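Isoaspartyl dipeptidase (Fervidobacterium islandicum, PDB 7CDH) probably hydrolyses isoaspartyl (beta-aspartyl) dipeptides as a zinc-dependent M38 metallopeptidase of the amidohydrolase family, consistent with a role in protein repair. Local coordinates at residues D84-G89 / V365-K370; Y205-I210 / F232-E237; D178-G183 / E214-H219; E270-G275 / K320-A325. All blocks are in the same frame, centred on the assembly; numbering follows the deposited sequence.

Interaction 1: residues D84-G89 / V365-K370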
loop_
_atom_site.group_PDB
_atom_site.type_symbol
_atom_site.label_atom_id
_atom_site.label_comp_id
_atom_site.label_asym_id
_atom_site.label_seq_id
_atom_site.Cartn_x
_atom_site.Cartn_y
_atom_site.Cartn_z
ATOM N N ASP A 84 28.811 16.546 -27.172
ATOM C CA ASP A 84 28.006 16.334 -28.412
ATOM C C ASP A 84 27.113 17.558 -28.658
ATOM O O ASP A 84 26.961 17.993 -29.826
ATOM C CB ASP A 84 26.996 15.193 -28.290
ATOM C CG ASP A 84 27.337 13.869 -28.949
ATOM O OD1 ASP A 84 28.493 13.399 -28.788
ATOM O OD2 ASP A 84 26.400 13.277 -29.569
ATOM N N CYS A 85 26.463 18.019 -27.586
ATOM C CA CYS A 85 25.530 19.166 -27.586
ATOM C C CYS A 85 26.266 20.420 -28.059
ATOM O O CYS A 85 25.808 21.050 -29.018
ATOM C CB CYS A 85 24.952 19.391 -26.193
ATOM S SG CYS A 85 23.740 18.126 -25.756
ATOM N N ILE A 86 27.361 20.738 -27.382
ATOM C CA ILE A 86 28.154 21.971 -27.599
ATOM C C ILE A 86 28.557 22.044 -29.079
ATOM O O ILE A 86 28.288 23.069 -29.732
ATOM C CB ILE A 86 29.340 22.006 -26.618
ATOM C CG1 ILE A 86 28.849 22.006 -25.165
ATOM C CG2 ILE A 86 30.236 23.207 -26.889
ATOM C CD1 ILE A 86 29.945 21.864 -24.120
ATOM N N ARG A 87 29.130 20.982 -29.639
ATOM C CA ARG A 87 29.684 21.053 -31.016
ATOM C C ARG A 87 28.555 20.831 -32.038
ATOM O O ARG A 87 28.845 20.848 -33.247
ATOM C CB ARG A 87 30.903 20.130 -31.148
ATOM C CG ARG A 87 30.648 18.751 -31.739
ATOM C CD ARG A 87 31.891 17.862 -31.728
ATOM N NE ARG A 87 33.118 18.600 -31.413
ATOM C CZ ARG A 87 33.884 18.416 -30.338
ATOM N NH1 ARG A 87 34.965 19.163 -30.174
ATOM N NH2 ARG A 87 33.591 17.485 -29.443
ATOM N N SER A 88 27.306 20.661 -31.596
ATOM C CA SER A 88 26.128 20.596 -32.495
ATOM C C SER A 88 25.220 21.834 -32.322
ATOM O O SER A 88 24.153 21.854 -32.944
ATOM C CB SER A 88 25.401 19.293 -32.282
ATOM O OG SER A 88 26.196 18.190 -32.731
ATOM N N GLY A 89 25.616 22.817 -31.500
ATOM C CA GLY A 89 24.902 24.093 -31.330
ATOM C C GLY A 89 23.647 24.007 -30.474
ATOM O O GLY A 89 22.945 25.011 -30.384
ATOM N N VAL A 365 31.185 27.599 -34.653
ATOM C CA VAL A 365 32.561 27.880 -34.156
ATOM C C VAL A 365 32.485 28.375 -32.719
ATOM O O VAL A 365 33.496 28.290 -32.030
ATOM C CB VAL A 365 33.331 28.864 -35.073
ATOM C CG1 VAL A 365 33.495 28.307 -36.487
ATOM C CG2 VAL A 365 32.676 30.234 -35.125
ATOM N N SER A 366 31.377 28.951 -32.283
ATOM C CA SER A 366 31.277 29.301 -30.851
ATOM C C SER A 366 29.859 29.069 -30.335
ATOM O O SER A 366 28.895 29.133 -31.130
ATOM C CB SER A 366 31.816 30.684 -30.611
ATOM O OG SER A 366 33.188 30.709 -30.968
ATOM N N VAL A 367 29.766 28.699 -29.061
ATOM C CA VAL A 367 28.490 28.311 -28.409
ATOM C C VAL A 367 28.457 28.939 -27.031
ATOM O O VAL A 367 29.401 28.731 -26.286
ATOM C CB VAL A 367 28.306 26.797 -28.316
ATOM C CG1 VAL A 367 26.962 26.476 -27.691
ATOM C CG2 VAL A 367 28.413 26.159 -29.676
ATOM N N ILE A 368 27.401 29.693 -26.762
ATOM C CA ILE A 368 27.239 30.472 -25.510
ATOM C C ILE A 368 25.908 30.064 -24.867
ATOM O O ILE A 368 24.903 29.949 -25.596
ATOM C CB ILE A 368 27.348 31.970 -25.821
ATOM C CG1 ILE A 368 28.676 32.267 -26.521
ATOM C CG2 ILE A 368 27.188 32.811 -24.574
ATOM C CD1 ILE A 368 28.885 33.728 -26.805
ATOM N N SER A 369 25.941 29.761 -23.563
ATOM C CA SER A 369 24.767 29.352 -22.754
ATOM C C SER A 369 24.836 30.089 -21.428
ATOM O O SER A 369 25.881 30.020 -20.788
ATOM C CB SER A 369 24.709 27.869 -22.561
ATOM O OG SER A 369 23.501 27.508 -21.905
ATOM N N LYS A 370 23.781 30.819 -21.089
ATOM C CA LYS A 370 23.732 31.619 -19.855
ATOM C C LYS A 370 24.951 32.539 -19.857
ATOM O O LYS A 370 25.441 32.903 -18.765
ATOM C CB LYS A 370 23.710 30.696 -18.633
ATOM C CG LYS A 370 22.678 29.576 -18.695
ATOM C CD LYS A 370 22.720 28.592 -17.539
ATOM C CE LYS A 370 23.301 27.242 -17.921
ATOM N NZ LYS A 370 22.831 26.161 -17.026
#

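Interaction 2: residues Y205-I210 / F232-E237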
loop_
_atom_site.group_PDB
_atom_site.type_symbol
_atom_site.label_atom_id
_atom_site.label_comp_id
_atom_site.label_asym_id
_atom_site.label_seq_id
_atom_site.Cartn_x
_atom_site.Cartn_y
_atom_site.Cartn_z
ATOM N N TYR A 205 -6.735 10.196 -32.004
ATOM C CA TYR A 205 -7.016 10.581 -30.600
ATOM C C TYR A 205 -6.835 12.084 -30.402
ATOM O O TYR A 205 -7.565 12.640 -29.567
ATOM C CB TYR A 205 -6.069 9.842 -29.657
ATOM C CG TYR A 205 -6.404 8.400 -29.398
ATOM C CD1 TYR A 205 -7.635 7.849 -29.720
ATOM C CD2 TYR A 205 -5.486 7.604 -28.750
ATOM C CE1 TYR A 205 -7.937 6.529 -29.424
ATOM C CE2 TYR A 205 -5.769 6.285 -28.446
ATOM C CZ TYR A 205 -6.996 5.746 -28.777
ATOM O OH TYR A 205 -7.221 4.449 -28.446
ATOM N N LEU A 206 -5.882 12.714 -31.098
ATOM C CA LEU A 206 -5.591 14.164 -30.907
ATOM C C LEU A 206 -6.784 14.987 -31.416
ATOM O O LEU A 206 -7.207 15.939 -30.703
ATOM C CB LEU A 206 -4.262 14.552 -31.560
ATOM C CG LEU A 206 -3.019 14.299 -30.703
ATOM C CD1 LEU A 206 -2.816 12.826 -30.425
ATOM C CD2 LEU A 206 -1.773 14.848 -31.370
ATOM N N PHE A 207 -7.348 14.590 -32.551
ATOM C CA PHE A 207 -8.561 15.201 -33.143
ATOM C C PHE A 207 -9.745 14.924 -32.217
ATOM O O PHE A 207 -10.552 15.877 -32.002
ATOM C CB PHE A 207 -8.777 14.706 -34.576
ATOM C CG PHE A 207 -7.810 15.310 -35.567
ATOM C CD1 PHE A 207 -7.796 16.673 -35.798
ATOM C CD2 PHE A 207 -6.917 14.523 -36.269
ATOM C CE1 PHE A 207 -6.907 17.230 -36.702
ATOM C CE2 PHE A 207 -6.039 15.082 -37.180
ATOM C CZ PHE A 207 -6.019 16.438 -37.377
ATOM N N ASP A 208 -9.826 13.709 -31.651
ATOM C CA ASP A 208 -10.918 13.314 -30.718
ATOM C C ASP A 208 -10.890 14.209 -29.471
ATOM O O ASP A 208 -11.954 14.710 -29.064
ATOM C CB ASP A 208 -10.845 11.846 -30.304
ATOM C CG ASP A 208 -11.147 10.837 -31.402
ATOM O OD1 ASP A 208 -11.744 11.232 -32.443
ATOM O OD2 ASP A 208 -10.752 9.659 -31.212
ATOM N N ILE A 209 -9.714 14.496 -28.932
ATOM C CA ILE A 209 -9.601 15.360 -27.723
ATOM C C ILE A 209 -10.160 16.766 -28.030
ATOM O O ILE A 209 -10.938 17.293 -27.208
ATOM C CB ILE A 209 -8.143 15.394 -27.224
ATOM C CG1 ILE A 209 -7.670 14.013 -26.763
ATOM C CG2 ILE A 209 -7.999 16.429 -26.138
ATOM C CD1 ILE A 209 -6.168 13.864 -26.727
ATOM N N ILE A 210 -9.731 17.411 -29.112
ATOM C CA ILE A 210 -10.108 18.830 -29.373
ATOM C C ILE A 210 -11.571 18.927 -29.849
ATOM O O ILE A 210 -12.226 19.934 -29.529
ATOM C CB ILE A 210 -9.144 19.485 -30.364
ATOM C CG1 ILE A 210 -9.200 18.818 -31.744
ATOM C CG2 ILE A 210 -7.743 19.511 -29.766
ATOM C CD1 ILE A 210 -8.481 19.602 -32.813
ATOM N N PHE A 232 2.107 13.184 -42.259
ATOM C CA PHE A 232 2.465 14.622 -42.297
ATOM C C PHE A 232 1.270 15.452 -42.771
ATOM O O PHE A 232 1.031 16.549 -42.186
ATOM C CB PHE A 232 3.716 14.874 -43.124
ATOM C CG PHE A 232 4.049 16.334 -43.192
ATOM C CD1 PHE A 232 4.489 16.999 -42.063
ATOM C CD2 PHE A 232 3.856 17.054 -44.367
ATOM C CE1 PHE A 232 4.817 18.349 -42.125
ATOM C CE2 PHE A 232 4.158 18.404 -44.416
ATOM C CZ PHE A 232 4.656 19.044 -43.305
ATOM N N GLU A 233 0.468 14.945 -43.704
ATOM C CA GLU A 233 -0.724 15.711 -44.145
ATOM C C GLU A 233 -1.804 15.672 -43.036
ATOM O O GLU A 233 -2.418 16.727 -42.801
ATOM C CB GLU A 233 -1.031 15.415 -45.625
ATOM C CG GLU A 233 -1.503 14.016 -45.982
ATOM C CD GLU A 233 -1.621 13.780 -47.494
ATOM O OE1 GLU A 233 -2.634 13.155 -47.948
ATOM O OE2 GLU A 233 -0.698 14.231 -48.234
ATOM N N GLN A 234 -1.928 14.615 -42.226
ATOM C CA GLN A 234 -2.736 14.676 -40.970
ATOM C C GLN A 234 -2.136 15.768 -40.055
ATOM O O GLN A 234 -2.902 16.549 -39.406
ATOM C CB GLN A 234 -2.782 13.311 -40.285
ATOM C CG GLN A 234 -4.032 12.451 -40.505
ATOM C CD GLN A 234 -4.368 11.595 -39.277
ATOM O OE1 GLN A 234 -3.536 10.868 -38.693
ATOM N NE2 GLN A 234 -5.620 11.683 -38.833
ATOM N N GLY A 235 -0.807 15.884 -40.016
ATOM C CA GLY A 235 -0.109 16.925 -39.234
ATOM C C GLY A 235 -0.463 18.342 -39.664
ATOM O O GLY A 235 -0.708 19.208 -38.772
ATOM N N LEU A 236 -0.466 18.620 -40.975
ATOM C CA LEU A 236 -0.815 19.978 -41.484
ATOM C C LEU A 236 -2.283 20.279 -41.194
ATOM O O LEU A 236 -2.594 21.435 -40.898
ATOM C CB LEU A 236 -0.516 20.097 -42.975
ATOM C CG LEU A 236 0.958 20.037 -43.344
ATOM C CD1 LEU A 236 1.131 20.149 -44.845
ATOM C CD2 LEU A 236 1.747 21.107 -42.614
ATOM N N GLU A 237 -3.155 19.285 -41.184
ATOM C CA GLU A 237 -4.555 19.558 -40.793
ATOM C C GLU A 237 -4.569 19.968 -39.317
ATOM O O GLU A 237 -5.335 20.911 -38.963
ATOM C CB GLU A 237 -5.478 18.383 -41.093
ATOM C CG GLU A 237 -6.931 18.717 -40.743
ATOM C CD GLU A 237 -7.450 20.042 -41.310
ATOM O OE1 GLU A 237 -8.137 20.798 -40.535
ATOM O OE2 GLU A 237 -7.135 20.326 -42.524
#

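Interaction 3: residues D178-G183 / E214-H219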
loop_
_atom_site.group_PDB
_atom_site.type_symbol
_atom_site.label_atom_id
_atom_site.label_comp_id
_atom_site.label_asym_id
_atom_site.label_seq_id
_atom_site.Cartn_x
_atom_site.Cartn_y
_atom_site.Cartn_z
ATOM N N ASP A 178 -4.784 15.977 -16.574
ATOM C CA ASP A 178 -3.923 16.062 -15.365
ATOM C C ASP A 178 -2.705 16.941 -15.677
ATOM O O ASP A 178 -2.377 17.811 -14.876
ATOM C CB ASP A 178 -3.596 14.667 -14.834
ATOM C CG ASP A 178 -4.776 14.000 -14.114
ATOM O OD1 ASP A 178 -5.880 14.652 -14.031
ATOM O OD2 ASP A 178 -4.608 12.810 -13.640
ATOM N N ILE A 179 -2.093 16.811 -16.836
ATOM C CA ILE A 179 -0.862 17.582 -17.109
ATOM C C ILE A 179 -1.258 19.031 -17.436
ATOM O O ILE A 179 -0.571 19.948 -16.971
ATOM C CB ILE A 179 -0.004 16.867 -18.169
ATOM C CG1 ILE A 179 1.496 17.038 -17.890
ATOM C CG2 ILE A 179 -0.363 17.314 -19.570
ATOM C CD1 ILE A 179 1.961 16.421 -16.581
ATOM N N ARG A 180 -2.402 19.255 -18.069
ATOM C CA ARG A 180 -2.932 20.620 -18.286
ATOM C C ARG A 180 -3.187 21.286 -16.939
ATOM O O ARG A 180 -2.747 22.440 -16.727
ATOM C CB ARG A 180 -4.187 20.631 -19.153
ATOM C CG ARG A 180 -4.975 21.923 -19.052
ATOM C CD ARG A 180 -5.895 22.072 -20.235
ATOM N NE ARG A 180 -6.687 23.296 -20.163
ATOM C CZ ARG A 180 -6.211 24.544 -20.279
ATOM N NH1 ARG A 180 -4.922 24.777 -20.449
ATOM N NH2 ARG A 180 -7.033 25.575 -20.217
ATOM N N VAL A 181 -3.866 20.621 -16.018
ATOM C CA VAL A 181 -4.188 21.311 -14.734
ATOM C C VAL A 181 -2.907 21.506 -13.915
ATOM O O VAL A 181 -2.725 22.614 -13.305
ATOM C CB VAL A 181 -5.298 20.577 -13.981
ATOM C CG1 VAL A 181 -5.341 20.968 -12.513
ATOM C CG2 VAL A 181 -6.626 20.867 -14.665
ATOM N N GLY A 182 -2.040 20.494 -13.912
ATOM C CA GLY A 182 -0.762 20.589 -13.200
ATOM C C GLY A 182 0.071 21.735 -13.745
ATOM O O GLY A 182 0.722 22.423 -12.948
ATOM N N GLY A 183 0.051 21.911 -15.069
ATOM C CA GLY A 183 0.657 23.055 -15.771
ATOM C C GLY A 183 0.141 24.390 -15.262
ATOM O O GLY A 183 0.973 25.294 -15.007
ATOM N N GLU A 214 -13.094 20.362 -24.101
ATOM C CA GLU A 214 -12.767 21.800 -23.948
ATOM C C GLU A 214 -11.236 21.979 -23.901
ATOM O O GLU A 214 -10.789 23.090 -23.522
ATOM C CB GLU A 214 -13.397 22.309 -22.641
ATOM C CG GLU A 214 -14.836 21.836 -22.361
ATOM C CD GLU A 214 -15.036 20.422 -21.800
ATOM O OE1 GLU A 214 -14.056 19.778 -21.315
ATOM O OE2 GLU A 214 -16.183 19.945 -21.877
ATOM N N ILE A 215 -10.458 20.924 -24.190
ATOM C CA ILE A 215 -8.983 20.926 -23.969
ATOM C C ILE A 215 -8.316 21.599 -25.161
ATOM O O ILE A 215 -8.545 21.244 -26.321
ATOM C CB ILE A 215 -8.422 19.524 -23.693
ATOM C CG1 ILE A 215 -8.780 19.069 -22.273
ATOM C CG2 ILE A 215 -6.926 19.532 -23.917
ATOM C CD1 ILE A 215 -8.556 17.604 -22.002
ATOM N N PRO A 216 -7.564 22.681 -24.906
ATOM C CA PRO A 216 -6.951 23.438 -25.984
ATOM C C PRO A 216 -5.875 22.601 -26.689
ATOM O O PRO A 216 -5.156 21.843 -26.011
ATOM C CB PRO A 216 -6.317 24.656 -25.307
ATOM C CG PRO A 216 -6.810 24.667 -23.877
ATOM C CD PRO A 216 -7.324 23.277 -23.578
ATOM N N ILE A 217 -5.718 22.848 -27.992
ATOM C CA ILE A 217 -4.843 22.069 -28.916
ATOM C C ILE A 217 -3.354 22.245 -28.555
ATOM O O ILE A 217 -2.548 21.370 -28.960
ATOM C CB ILE A 217 -5.184 22.420 -30.387
ATOM C CG1 ILE A 217 -4.599 21.406 -31.365
ATOM C CG2 ILE A 217 -4.794 23.848 -30.768
ATOM C CD1 ILE A 217 -4.922 21.722 -32.803
ATOM N N GLN A 218 -2.984 23.277 -27.792
ATOM C CA GLN A 218 -1.560 23.694 -27.557
ATOM C C GLN A 218 -0.802 22.743 -26.600
ATOM O O GLN A 218 0.427 22.819 -26.496
ATOM C CB GLN A 218 -1.519 25.117 -26.987
ATOM C CG GLN A 218 -1.967 26.198 -27.976
ATOM C CD GLN A 218 -3.452 26.502 -28.042
ATOM O OE1 GLN A 218 -4.275 26.019 -27.250
ATOM N NE2 GLN A 218 -3.814 27.312 -29.028
ATOM N N HIS A 219 -1.503 21.916 -25.849
ATOM C CA HIS A 219 -0.891 20.938 -24.928
ATOM C C HIS A 219 -0.474 19.685 -25.698
ATOM O O HIS A 219 0.193 18.866 -25.092
ATOM C CB HIS A 219 -1.870 20.581 -23.811
ATOM C CG HIS A 219 -2.246 21.745 -22.964
ATOM N ND1 HIS A 219 -1.358 22.313 -22.050
ATOM C CD2 HIS A 219 -3.403 22.448 -22.893
ATOM C CE1 HIS A 219 -1.964 23.320 -21.443
ATOM N NE2 HIS A 219 -3.221 23.433 -21.958
#

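Interaction 4: residues E270-G275 / K320-A325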
loop_
_atom_site.group_PDB
_atom_site.type_symbol
_atom_site.label_atom_id
_atom_site.label_comp_id
_atom_site.label_asym_id
_atom_site.label_seq_id
_atom_site.Cartn_x
_atom_site.Cartn_y
_atom_site.Cartn_z
ATOM N N GLU A 270 7.176 21.926 -47.620
ATOM C CA GLU A 270 5.709 21.951 -47.773
ATOM C C GLU A 270 5.116 22.875 -46.712
ATOM O O GLU A 270 4.203 23.628 -47.062
ATOM C CB GLU A 270 5.124 20.559 -47.678
ATOM C CG GLU A 270 3.617 20.535 -47.892
ATOM C CD GLU A 270 3.023 19.148 -48.110
ATOM O OE1 GLU A 270 3.811 18.208 -48.370
ATOM O OE2 GLU A 270 1.770 19.013 -48.039
ATOM N N ALA A 271 5.597 22.843 -45.463
ATOM C CA ALA A 271 4.945 23.617 -44.385
ATOM C C ALA A 271 5.123 25.113 -44.676
ATOM O O ALA A 271 4.153 25.875 -44.430
ATOM C CB ALA A 271 5.455 23.212 -43.018
ATOM N N TYR A 272 6.297 25.507 -45.182
ATOM C CA TYR A 272 6.655 26.905 -45.573
ATOM C C TYR A 272 5.746 27.435 -46.703
ATOM O O TYR A 272 5.127 28.511 -46.537
ATOM C CB TYR A 272 8.114 26.965 -46.027
ATOM C CG TYR A 272 8.671 28.338 -46.312
ATOM C CD1 TYR A 272 8.686 29.343 -45.352
ATOM C CD2 TYR A 272 9.271 28.606 -47.534
ATOM C CE1 TYR A 272 9.249 30.588 -45.612
ATOM C CE2 TYR A 272 9.833 29.841 -47.811
ATOM C CZ TYR A 272 9.822 30.832 -46.850
ATOM O OH TYR A 272 10.396 32.022 -47.167
ATOM N N GLU A 273 5.679 26.712 -47.824
ATOM C CA GLU A 273 4.849 27.061 -49.012
ATOM C C GLU A 273 3.386 27.265 -48.599
ATOM O O GLU A 273 2.709 28.105 -49.264
ATOM C CB GLU A 273 4.917 25.976 -50.082
ATOM C CG GLU A 273 6.208 25.994 -50.867
ATOM C CD GLU A 273 6.422 24.722 -51.676
ATOM O OE1 GLU A 273 5.407 24.022 -51.964
ATOM O OE2 GLU A 273 7.599 24.421 -51.998
ATOM N N ASN A 274 2.932 26.569 -47.542
ATOM C CA ASN A 274 1.527 26.619 -47.070
ATOM C C ASN A 274 1.378 27.508 -45.828
ATOM O O ASN A 274 0.309 27.482 -45.242
ATOM C CB ASN A 274 1.005 25.198 -46.956
ATOM C CG ASN A 274 1.051 24.576 -48.334
ATOM O OD1 ASN A 274 0.234 24.916 -49.190
ATOM N ND2 ASN A 274 2.050 23.753 -48.604
ATOM N N GLY A 275 2.369 28.328 -45.486
ATOM C CA GLY A 275 2.294 29.256 -44.342
ATOM C C GLY A 275 2.070 28.576 -42.988
ATOM O O GLY A 275 1.405 29.207 -42.134
ATOM N N LYS A 320 17.989 24.388 -50.011
ATOM C CA LYS A 320 16.775 24.396 -50.864
ATOM C C LYS A 320 16.273 25.842 -51.063
ATOM O O LYS A 320 15.164 26.031 -51.594
ATOM C CB LYS A 320 15.712 23.484 -50.242
ATOM C CG LYS A 320 15.973 21.995 -50.403
ATOM C CD LYS A 320 14.745 21.246 -50.878
ATOM C CE LYS A 320 15.013 19.792 -51.202
ATOM N NZ LYS A 320 16.212 19.621 -52.063
ATOM N N GLY A 321 17.047 26.839 -50.636
ATOM C CA GLY A 321 16.761 28.260 -50.887
ATOM C C GLY A 321 15.960 28.976 -49.808
ATOM O O GLY A 321 15.883 30.247 -49.933
ATOM N N LEU A 322 15.409 28.275 -48.796
ATOM C CA LEU A 322 14.632 28.928 -47.695
ATOM C C LEU A 322 15.535 29.886 -46.936
ATOM O O LEU A 322 16.705 29.623 -46.764
ATOM C CB LEU A 322 14.013 27.902 -46.748
ATOM C CG LEU A 322 12.715 27.273 -47.254
ATOM C CD1 LEU A 322 13.007 26.222 -48.330
ATOM C CD2 LEU A 322 11.890 26.681 -46.106
ATOM N N PRO A 323 15.029 31.060 -46.528
ATOM C CA PRO A 323 15.822 32.026 -45.764
ATOM C C PRO A 323 16.068 31.591 -44.303
ATOM O O PRO A 323 15.200 31.042 -43.685
ATOM C CB PRO A 323 14.990 33.333 -45.821
ATOM C CG PRO A 323 13.566 32.902 -46.113
ATOM C CD PRO A 323 13.657 31.532 -46.771
ATOM N N LEU A 324 17.260 31.871 -43.794
ATOM C CA LEU A 324 17.731 31.443 -42.469
ATOM C C LEU A 324 16.805 31.996 -41.379
ATOM O O LEU A 324 16.438 31.240 -40.481
ATOM C CB LEU A 324 19.182 31.888 -42.288
ATOM C CG LEU A 324 19.801 31.476 -40.950
ATOM C CD1 LEU A 324 19.701 29.954 -40.737
ATOM C CD2 LEU A 324 21.239 31.932 -40.884
ATOM N N ALA A 325 16.362 33.239 -41.464
ATOM C CA ALA A 325 15.452 33.814 -40.444
ATOM C C ALA A 325 14.192 32.947 -40.287
ATOM O O ALA A 325 13.590 32.948 -39.194
ATOM C CB ALA A 325 15.090 35.233 -40.785
#

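Interaction 1: residues D84-G89 / V365-K370
Val367, on strand 364-369, is the one residue of its segment that reaches the helix end at 84-89, and its isopropyl group can be followed atom by atom. CB comes first: it lies 4.3 Å from CG2 of Ile86, a plain apolar approach, and 4.0 Å from the Ile86 carbonyl O. The two methyls then divide. CG1 stands anti to the backbone N (chi1 -178°), which puts CG2 beside that N and anti to the carbonyl carbon. In this setting CG2 is the methyl nearer the helix end, 3.1 Å from Ile86 O and 4.4 Å from Gly89 CA, while CG1 comes no nearer to Ile86 O than 4.2 Å.

The surface that receives the valine is the closing turn of helix 82-86. Gly89 has positive phi (77°) and ends the helix in a Schellman motif, its N donating to Ile86 O at 3.2 Å. Ser88 OG reaches back to Asp84 O at 3.0 Å within the same turn. Further out, the Ile86 side chain also packs on Leu374 and Met375 of strand 372-376 and on Met380, and the backbone of Gly89 is bonded to Leu57, close to where strand 90-95 begins.

The contact thus fits the helix of a beta-alpha-beta crossover (strands 51-59 and 90-95) against the C-terminal strands. All three touching residues are buried and no donor-acceptor pair links the segments, which implies cohesion by shape and exclusion of water, with Ile86 O, the polar atom at the contact, already accepting from Gly89 N.

Interaction 2: residues Y205-I210 / F232-E237
The outer end of the Phe207 ring points at helix 229-240 and meets it at three places. CZ lies 3.7 Å from the backbone O of Gln234, which sits at the ring edge in the ring plane, so the weakly positive C-H rim faces the carbonyl oxygen. CE2 lies 3.8 Å from Gln234 NE2, with ring and amide planes 46° apart, an inclined approach that is not a stack. The third point is CG of Glu237, 4.2 Å from CZ, where a methylene alone does the touching.

Two features place these atoms. Glu237 holds CG anti to its backbone N (chi1 -177°) and bends at chi2, so that its aliphatic part meets the ring while OE1 makes a salt bridge with Arg241, a residue that the Phe207 side chain also touches. Gln234 bends at chi2 as well, and its OE1 accepts from the backbone N of Ile203, just ahead of helix 204-212; this bond probably holds the amide in its rotation, with NE2 turned to the ring. A glycerol, probably from the crystallisation liquor, is about 3 Å from the same glutamine side chain.

None of the three residues is fully buried, and the meeting is slight, at 140 Å² in all. Deeper in, Leu206, Ile209 and Ile210 lean on strand 220-223. Two successive helices touching side by side on the outside of a parallel strand are the alpha-helical layer of the TIM barrel found in the amidohydrolases.

Interaction 3: residues D178-G183 / E214-H219
Arg180 of helix 169-186 lies across His219 and Pro216 in the loop that leads into strand 220-223, so the contact joins two neighbouring beta-alpha units of the amidohydrolase TIM barrel on their outer side.

The polar part is one bond: Arg180 NH1 donates to His219 NE2 at 2.6 Å, but the N-H...N angle of 129° makes it weak. The stronger partner of the imidazole is on its other nitrogen, where ND1 is bonded to the carbonyl O of Gly190; that is consistent with a proton on ND1 and a lone pair on NE2.

The apolar part uses the arginine stem. Its CB sits over the imidazole face, a CH-pi contact 4.1 Å from the centroid and 9° off the normal. With CG anti to the backbone N (chi1 163°) and the chain extended as far as NE, the stem continues past the ring to set the guanidinium near NE2, the two planes being 51° apart.

The interface part has its partners in the second subunit. Arg180 NE donates to the carbonyl O of His162 in the second subunit, and Asp178 makes a salt bridge with Arg131 of that subunit. Shortening Arg180 to an alanine would probably deprive both His219 NE2 and that neighbouring carbonyl of this donor, and uncover the proline ring.

Pro216 closes one face of the guanidinium, its CG standing 3.6 Å above the plane, over the centre.

Interaction 4: residues E270-G275 / K320-A325
Tyr272, near the end of helix 264-273, meets Leu322 with the face of its ring and Pro323 with its hydroxyl end. The inner half is apolar. Leu322 CD2 sits over one ring face, 4.0 Å from the centroid and 30° off the normal, with Tyr272 CD2 at 3.6 Å. The leucine is packed further by Cys269, Val317 and Val327. CG of Tyr272 stands anti to the backbone N (chi1 -174°), which sets the ring beside Leu322.

In the outer half, at the surface, Tyr272 OH lies 3.3 Å from CD of Pro323, but this proline is exposed, so nearness does not mean burial. A di(hydroxyethyl)ether, probably from the crystallisation liquor, lies about 3 Å (nearest atoms) from the Pro323 side chain. Trimming Tyr272 to a serine would probably take the aromatic face from Leu322 and open a gap beside Pro323.

Behind the tyrosine a Schellman motif ends the helix: Gly275 has positive phi (60°), its N bonds to Tyr272 O at 3.0 Å, and Leu276 N bonds to Ala271 O. Such a helix end, set against Pro323 at the N-cap of helix 324-327, is here part of the outer helical layer of the TIM barrel.

Interaction 1 closes a loop along the chain that holds the other three. Inside it interactions 2 and 3 alternate their segments, and interaction 4 follows both in series. Interactions 2 and 3 touch, their centres about 16 Å apart, because Ile209 and Ile210 of helix 204-212 pack on Ile215 and Ile217. Interactions 2 and 4, about 22 Å apart between centres, meet where Phe232 and Leu236 touch Glu270 and Ala271. The outer barrel helices are joined in sequence, 169-186 through 264-273. The centre of interaction 1 lies about 35 Å from that of interaction 2, across the chain's centre, and joins the barrel to the C-terminal strands; interaction 3 alone borders the second subunit.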